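Local atomic coordinates of protein AggB (Escherichia coli, PDB entry 4PHX), a protein that serves as the minor subunit of aggregative adherence fimbriae type I, an Ig-like domain completed by donor-strand complementation that probably takes part in cell adhesion. Residues A1-I6 with F110-E115; L21-I26 with I92-S97; G34-I39 with E115-R120. One frame throughout, in Å; residues are numbered along the deposited sequence.

Interaction 1: residues A1-I6 with F110-E115; sequences AEITLI and FSVSGE
Leu5 and Val112 meet methyl to methyl across the interior of the Ig-like beta sandwich, with Leu5 CD1 3.9 Å from Val112 CG2. This is apolar packing between two layers. The strand axes come no closer than 7.6 Å and run roughly antiparallel, at 147°, and no hydrogen bond joins the two segments. Ile3 works one step along on the same side of its strand. Its CG1 lies anti to its own carbonyl carbon (chi1 -70°) and the chain is extended beyond it, which carries CD1 to the backbone of 110-115. There the methyl rests on the Ser113-Gly114 peptide, with Ile3 CD1 3.6 Å from Gly114 N and 3.9 Å from Ser113 C; Gly114, having no side chain, keeps this piece of main chain accessible to it. Val112 lends its other branch more loosely, Ile3 CD1 standing 4.4 Å from Val112 CG1.

Polar atoms contribute little. The chain-terminal Ala1 N lies 4.0 Å from Gly114 O, a proximity rather than a bond, while Ser113 OG bonds instead to Thr135 and Asn40.

Around this seam, strand 2-7 is hydrogen-bonded through its backbone to strand 20-27 in one sheet, and strand 107-117 belongs to the other. Strand 134-141, probably the donor strand that completes the fold, lies alongside 107-117, with Glu136 touching Ile3 and Ile138 touching Leu5.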
# COMPACT_ATOMS: atom_id res chain seq x y z
N ALA B 1 26.60 18.36 20.55
CA ALA B 1 27.85 18.47 21.31
C ALA B 1 28.22 17.22 22.09
O ALA B 1 29.39 16.87 22.20
CB ALA B 1 27.83 19.67 22.19
N GLU B 2 27.23 16.51 22.62
CA GLU B 2 27.51 15.16 23.11
C GLU B 2 26.62 14.11 22.44
O GLU B 2 25.39 14.22 22.48
CB GLU B 2 27.38 15.10 24.63
CG GLU B 2 28.11 13.92 25.26
CD GLU B 2 27.30 13.27 26.36
OE1 GLU B 2 26.17 13.73 26.64
OE2 GLU B 2 27.78 12.27 26.95
N ILE B 3 27.23 13.09 21.83
CA ILE B 3 26.49 12.09 21.05
C ILE B 3 26.72 10.64 21.49
O ILE B 3 27.85 10.17 21.57
CB ILE B 3 26.80 12.18 19.55
CG1 ILE B 3 26.20 13.45 18.97
CG2 ILE B 3 26.26 10.97 18.79
CD1 ILE B 3 26.52 13.62 17.50
N THR B 4 25.61 9.94 21.70
CA THR B 4 25.63 8.54 22.08
C THR B 4 24.90 7.69 21.03
O THR B 4 23.82 8.05 20.58
CB THR B 4 24.92 8.37 23.43
OG1 THR B 4 25.39 9.35 24.36
CG2 THR B 4 25.11 6.95 23.98
N LEU B 5 25.46 6.55 20.65
CA LEU B 5 24.83 5.76 19.58
C LEU B 5 24.61 4.32 20.00
O LEU B 5 25.52 3.69 20.54
CB LEU B 5 25.70 5.77 18.32
CG LEU B 5 25.87 7.13 17.66
CD1 LEU B 5 26.94 7.09 16.55
CD2 LEU B 5 24.57 7.67 17.18
N ILE B 6 23.40 3.83 19.79
CA ILE B 6 23.15 2.39 19.91
C ILE B 6 22.72 1.77 18.57
O ILE B 6 21.97 2.39 17.81
CB ILE B 6 22.11 2.05 21.00
CG1 ILE B 6 20.74 2.59 20.63
CG2 ILE B 6 22.55 2.59 22.38
CD1 ILE B 6 19.64 2.07 21.53
N PHE B 110 28.80 3.62 10.75
CA PHE B 110 28.14 4.91 10.73
C PHE B 110 28.93 5.94 11.54
O PHE B 110 29.16 5.78 12.74
CB PHE B 110 26.72 4.76 11.25
CG PHE B 110 25.86 3.87 10.39
CD1 PHE B 110 25.76 4.09 9.02
CD2 PHE B 110 25.17 2.81 10.95
CE1 PHE B 110 24.96 3.27 8.23
CE2 PHE B 110 24.37 1.98 10.16
CZ PHE B 110 24.27 2.22 8.80
N SER B 111 29.34 7.01 10.89
CA SER B 111 30.00 8.08 11.61
C SER B 111 29.06 9.26 11.62
O SER B 111 28.73 9.78 10.56
CB SER B 111 31.31 8.44 10.93
OG SER B 111 31.73 9.71 11.39
N VAL B 112 28.63 9.67 12.81
CA VAL B 112 27.64 10.71 12.96
C VAL B 112 28.24 11.94 13.63
O VAL B 112 28.92 11.84 14.64
CB VAL B 112 26.47 10.22 13.84
CG1 VAL B 112 25.43 11.30 13.96
CG2 VAL B 112 25.86 8.96 13.25
N SER B 113 27.99 13.11 13.04
CA SER B 113 28.35 14.37 13.66
C SER B 113 27.10 15.19 13.98
O SER B 113 26.04 14.99 13.36
CB SER B 113 29.30 15.19 12.77
OG SER B 113 30.57 14.59 12.69
N GLY B 114 27.23 16.08 14.95
CA GLY B 114 26.12 16.91 15.39
C GLY B 114 26.54 18.15 16.15
O GLY B 114 27.66 18.22 16.68
N GLU B 115 25.65 19.14 16.22
CA GLU B 115 25.96 20.41 16.86
C GLU B 115 24.76 21.01 17.59
O GLU B 115 23.61 20.91 17.13
CB GLU B 115 26.44 21.42 15.81
CG GLU B 115 27.93 21.37 15.49
CD GLU B 115 28.29 22.16 14.22
OE1 GLU B 115 27.38 22.72 13.56
OE2 GLU B 115 29.51 22.23 13.89

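Interaction 2: residues L21-I26 with I92-S97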
# COMPACT_ATOMS: atom_id res chain seq x y z
N LEU B 21 18.18 1.27 11.80
CA LEU B 21 19.43 0.52 11.86
C LEU B 21 20.19 0.91 13.12
O LEU B 21 20.85 0.07 13.75
CB LEU B 21 20.28 0.81 10.64
CG LEU B 21 19.96 0.32 9.23
CD1 LEU B 21 18.87 -0.76 9.18
CD2 LEU B 21 19.62 1.51 8.35
N ALA B 22 20.11 2.19 13.46
CA ALA B 22 20.75 2.73 14.66
C ALA B 22 19.87 3.83 15.22
O ALA B 22 19.07 4.43 14.50
CB ALA B 22 22.14 3.25 14.35
N THR B 23 20.02 4.08 16.52
CA THR B 23 19.29 5.13 17.19
C THR B 23 20.30 5.93 18.00
O THR B 23 21.23 5.37 18.58
CB THR B 23 18.23 4.54 18.13
OG1 THR B 23 17.16 4.02 17.35
CG2 THR B 23 17.67 5.61 19.09
N GLY B 24 20.12 7.25 18.04
CA GLY B 24 21.10 8.08 18.69
C GLY B 24 20.50 9.15 19.57
O GLY B 24 19.31 9.50 19.44
N ARG B 25 21.33 9.68 20.48
CA ARG B 25 20.98 10.84 21.27
C ARG B 25 22.00 11.95 21.00
O ARG B 25 23.17 11.65 20.83
CB ARG B 25 20.96 10.50 22.76
CG ARG B 25 20.72 11.71 23.65
CD ARG B 25 20.82 11.37 25.12
NE ARG B 25 22.08 10.70 25.40
CZ ARG B 25 22.25 9.81 26.36
NH1 ARG B 25 21.23 9.47 27.15
NH2 ARG B 25 23.44 9.24 26.50
N ILE B 26 21.54 13.20 20.96
CA ILE B 26 22.45 14.35 20.97
C ILE B 26 22.11 15.24 22.18
O ILE B 26 21.03 15.82 22.26
CB ILE B 26 22.43 15.13 19.62
CG1 ILE B 26 23.12 16.49 19.76
CG2 ILE B 26 21.01 15.29 19.08
CD1 ILE B 26 23.90 16.89 18.53
N ILE B 92 16.37 12.89 20.30
CA ILE B 92 16.54 11.54 19.80
C ILE B 92 16.35 11.51 18.27
O ILE B 92 15.48 12.19 17.73
CB ILE B 92 15.59 10.59 20.50
CG1 ILE B 92 15.94 10.55 21.99
CG2 ILE B 92 15.63 9.19 19.90
CD1 ILE B 92 17.27 9.90 22.30
N PHE B 93 17.21 10.75 17.60
CA PHE B 93 17.15 10.56 16.14
C PHE B 93 17.46 9.12 15.75
O PHE B 93 18.00 8.35 16.54
CB PHE B 93 18.14 11.48 15.43
CG PHE B 93 19.57 11.24 15.82
CD1 PHE B 93 20.35 10.34 15.11
CD2 PHE B 93 20.13 11.90 16.91
CE1 PHE B 93 21.66 10.10 15.46
CE2 PHE B 93 21.44 11.66 17.28
CZ PHE B 93 22.22 10.74 16.55
N ASP B 94 17.14 8.75 14.53
CA ASP B 94 17.48 7.41 14.09
C ASP B 94 18.27 7.44 12.81
O ASP B 94 18.22 8.42 12.06
CB ASP B 94 16.23 6.58 13.85
CG ASP B 94 15.42 6.36 15.11
OD1 ASP B 94 15.79 5.47 15.91
OD2 ASP B 94 14.40 7.06 15.26
N ILE B 95 18.98 6.35 12.56
CA ILE B 95 19.52 6.07 11.25
C ILE B 95 18.66 4.98 10.63
O ILE B 95 18.49 3.89 11.19
CB ILE B 95 21.00 5.67 11.30
CG1 ILE B 95 21.83 6.88 11.74
CG2 ILE B 95 21.48 5.17 9.93
CD1 ILE B 95 23.29 6.56 12.10
N MET B 96 18.07 5.30 9.48
CA MET B 96 17.06 4.44 8.92
C MET B 96 17.39 3.95 7.51
O MET B 96 18.05 4.64 6.74
CB MET B 96 15.69 5.14 8.91
CG MET B 96 15.12 5.43 10.28
SD MET B 96 13.73 6.59 10.22
CE MET B 96 14.44 8.01 9.45
N SER B 97 16.93 2.74 7.21
CA SER B 97 16.96 2.24 5.84
C SER B 97 16.27 3.21 4.88
O SER B 97 15.13 3.62 5.10
CB SER B 97 16.27 0.89 5.75
OG SER B 97 16.32 0.45 4.42
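A classic beta bulge opens this antiparallel strand pair in one sheet of the Ig-like sandwich: Leu21 and Ala22 both face Ile95. Two donors therefore converge on one carbonyl oxygen, Leu21 N at 2.7 Å and Ala22 N at 3.3 Å from Ile95 O. The first arrives nearly along the C=O axis, the second well off it. Ile95 N returns a bond of 2.7 Å to Ala22 O, and past the bulge the pairing becomes regular, with Gly24 N giving to Phe93 O at 2.8 Å and Phe93 N to Gly24 O at 3.1 Å.

Phe93 folds back over its partner. Its CG sits between the backbone N and the carbonyl carbon (chi1 61°), and this rotation lays the ring flat against Gly24, whose CA makes a CH-pi contact 3.9 Å from the ring centroid and 21° off the normal. Ile26 crosses the same side chain at about a right angle, its CG2 4.1 Å from Phe93 CE2. On the opposite face of the sheet Thr23 and Asp94 run abreast, and Thr23 OG1 donates to Asp94 OD1; the modelled 2.5 Å is very short, so its exact length is doubtful. Asp94 OD2 reaches Lys20 and also Arg25 of the second subunit, so the carboxylate is gripped at both oxygens.

Strand 2-7 pairs with one edge of this unit and strand 61-67 with the other. Phe93 and Ile95 look into the core toward Ile37, Phe110 and Val112 of the facing sheet, while Thr23 and Ile92 pack on the second subunit.

Interaction 3: residues G34-I39 with E115-R120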
# COMPACT_ATOMS: atom_id res chain seq x y z
N GLY B 34 18.65 24.89 19.17
CA GLY B 34 18.43 23.87 18.16
C GLY B 34 19.46 22.77 18.08
O GLY B 34 20.45 22.80 18.80
N PHE B 35 19.19 21.79 17.21
CA PHE B 35 20.08 20.64 17.00
C PHE B 35 20.24 20.39 15.50
O PHE B 35 19.34 20.62 14.71
CB PHE B 35 19.54 19.35 17.60
CG PHE B 35 19.20 19.40 19.06
CD1 PHE B 35 17.93 19.77 19.48
CD2 PHE B 35 20.12 18.98 20.02
CE1 PHE B 35 17.61 19.78 20.85
CE2 PHE B 35 19.79 18.98 21.37
CZ PHE B 35 18.55 19.37 21.78
N HIS B 36 21.37 19.79 15.16
CA HIS B 36 21.92 19.81 13.82
C HIS B 36 22.77 18.56 13.77
O HIS B 36 23.74 18.46 14.52
CB HIS B 36 22.83 21.03 13.85
CG HIS B 36 23.59 21.28 12.60
ND1 HIS B 36 24.80 21.95 12.61
CD2 HIS B 36 23.32 21.02 11.30
CE1 HIS B 36 25.24 22.08 11.38
NE2 HIS B 36 24.36 21.52 10.56
N ILE B 37 22.39 17.59 12.95
CA ILE B 37 23.19 16.36 12.81
C ILE B 37 23.38 15.96 11.37
O ILE B 37 22.60 16.36 10.51
CB ILE B 37 22.55 15.14 13.53
CG1 ILE B 37 21.20 14.80 12.92
CG2 ILE B 37 22.40 15.39 15.00
CD1 ILE B 37 20.31 13.93 13.82
N TRP B 38 24.39 15.14 11.10
CA TRP B 38 24.55 14.56 9.77
C TRP B 38 25.39 13.30 9.86
O TRP B 38 25.97 13.02 10.92
CB TRP B 38 25.17 15.56 8.79
CG TRP B 38 26.50 16.08 9.20
CD1 TRP B 38 27.73 15.63 8.78
CD2 TRP B 38 26.76 17.17 10.10
NE1 TRP B 38 28.73 16.37 9.37
CE2 TRP B 38 28.16 17.32 10.19
CE3 TRP B 38 25.95 18.03 10.85
CZ2 TRP B 38 28.76 18.29 10.98
CZ3 TRP B 38 26.54 18.99 11.63
CH2 TRP B 38 27.94 19.12 11.70
N ILE B 39 25.43 12.53 8.78
CA ILE B 39 26.34 11.39 8.75
C ILE B 39 27.54 11.75 7.90
O ILE B 39 27.39 12.38 6.85
CB ILE B 39 25.69 10.17 8.13
CG1 ILE B 39 24.46 9.74 8.95
CG2 ILE B 39 26.73 9.03 7.95
CD1 ILE B 39 23.84 8.46 8.45
N GLU B 115 25.65 19.14 16.22
CA GLU B 115 25.96 20.41 16.86
C GLU B 115 24.76 21.01 17.59
O GLU B 115 23.61 20.91 17.13
CB GLU B 115 26.44 21.42 15.81
CG GLU B 115 27.93 21.37 15.49
CD GLU B 115 28.29 22.16 14.22
OE1 GLU B 115 27.38 22.72 13.56
OE2 GLU B 115 29.51 22.23 13.89
N CYS B 116 25.03 21.65 18.72
CA CYS B 116 23.98 22.36 19.46
C CYS B 116 23.86 23.77 18.92
O CYS B 116 24.68 24.63 19.24
CB CYS B 116 24.35 22.43 20.94
SG CYS B 116 24.64 20.80 21.67
N LEU B 117 22.84 24.02 18.09
CA LEU B 117 22.66 25.32 17.44
C LEU B 117 22.40 26.46 18.45
O LEU B 117 21.89 26.24 19.54
CB LEU B 117 21.58 25.26 16.35
CG LEU B 117 21.78 24.22 15.24
CD1 LEU B 117 20.51 23.96 14.44
CD2 LEU B 117 22.89 24.62 14.30
N ILE B 118 22.79 27.68 18.08
CA ILE B 118 22.58 28.85 18.92
C ILE B 118 21.95 29.95 18.08
O ILE B 118 22.09 29.96 16.86
CB ILE B 118 23.90 29.33 19.54
CG1 ILE B 118 24.97 29.52 18.48
CG2 ILE B 118 24.41 28.31 20.53
CD1 ILE B 118 26.29 30.09 19.02
N SER B 119 21.26 30.89 18.73
CA SER B 119 20.52 31.90 17.97
C SER B 119 21.35 33.04 17.39
O SER B 119 21.87 32.92 16.29
CB SER B 119 19.37 32.47 18.82
OG SER B 119 18.34 31.51 18.88
N ARG B 120 21.47 34.13 18.14
CA ARG B 120 22.10 35.37 17.63
C ARG B 120 23.23 35.21 16.59
O ARG B 120 22.97 35.30 15.39
CB ARG B 120 22.60 36.24 18.78
CG ARG B 120 21.46 36.87 19.52
CD ARG B 120 20.34 37.21 18.57
NE ARG B 120 19.06 37.32 19.27
CZ ARG B 120 18.34 38.43 19.32
NH1 ARG B 120 18.76 39.53 18.69
NH2 ARG B 120 17.19 38.44 19.99
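His36 and Glu115 lie alongside one another in an antiparallel strand pair of the Ig-like sandwich, where strand 34-39 runs beside the end of strand 107-117. As cross-strand partners on one face they point the same way; with His36 CG anti to its backbone N (chi1 178°), the ring edge is brought to Glu115 OE1, which sits in the plane of the imidazole. His36 ND1 gives Glu115 OE1 a hydrogen bond of 2.9 Å, weak because it is bent to 125°. One face of the imidazole is covered from within its own strand by Trp38, whose CZ3 lies 3.3 Å above the ring plane and over its centre. The carboxylate stands nearly upright to the indole, the planes 84° apart, with Glu115 CD at the indole edge, 4.0 Å from Trp38 CH2. The other carboxylate oxygen, Glu115 OE2, forms a salt bridge with Arg129, which, on top of the weak bond to His36, would probably favour the ionised form of this buried group.

Leu117 crosses His36 at about a right angle, its CD2 3.6 Å from His36 CB. The backbone bond that sets the register runs from Glu115 N to His36 O, 2.6 Å; that from Leu117 N to Gly34 O, 2.8 Å, is bent. On the other face of the pair stand Phe35 and Cys116, the latter joined by a disulfide to Cys28. At the inner end of the Leu117 side chain, CB settles beside the backbone of Gly34, while Leu117 CD1 lies 3.5 Å from Phe35 O.

In the fold
The three contacts sample both sheets of the sandwich and the packed core between them. Interaction 2 lies within one sheet, interaction 3 within the other, and interaction 1 bridges the two, with its centre about 9 Å from that of interaction 2 and about 12 Å from that of interaction 3. Strand 2-7 is tied to strand 20-27 by Thr23 N to Ile6 O, 2.9 Å. In the other sheet, Trp38 N and Ser113 O, 2.8 Å apart, join 34-39 to 110-115, and Glu115 serves both interactions 1 and 3. Core side chains knit the layers: Phe93 CG lies 3.4 Å from Ile37 CD1. Interactions 1 and 2 also touch the second subunit; interaction 3 does not.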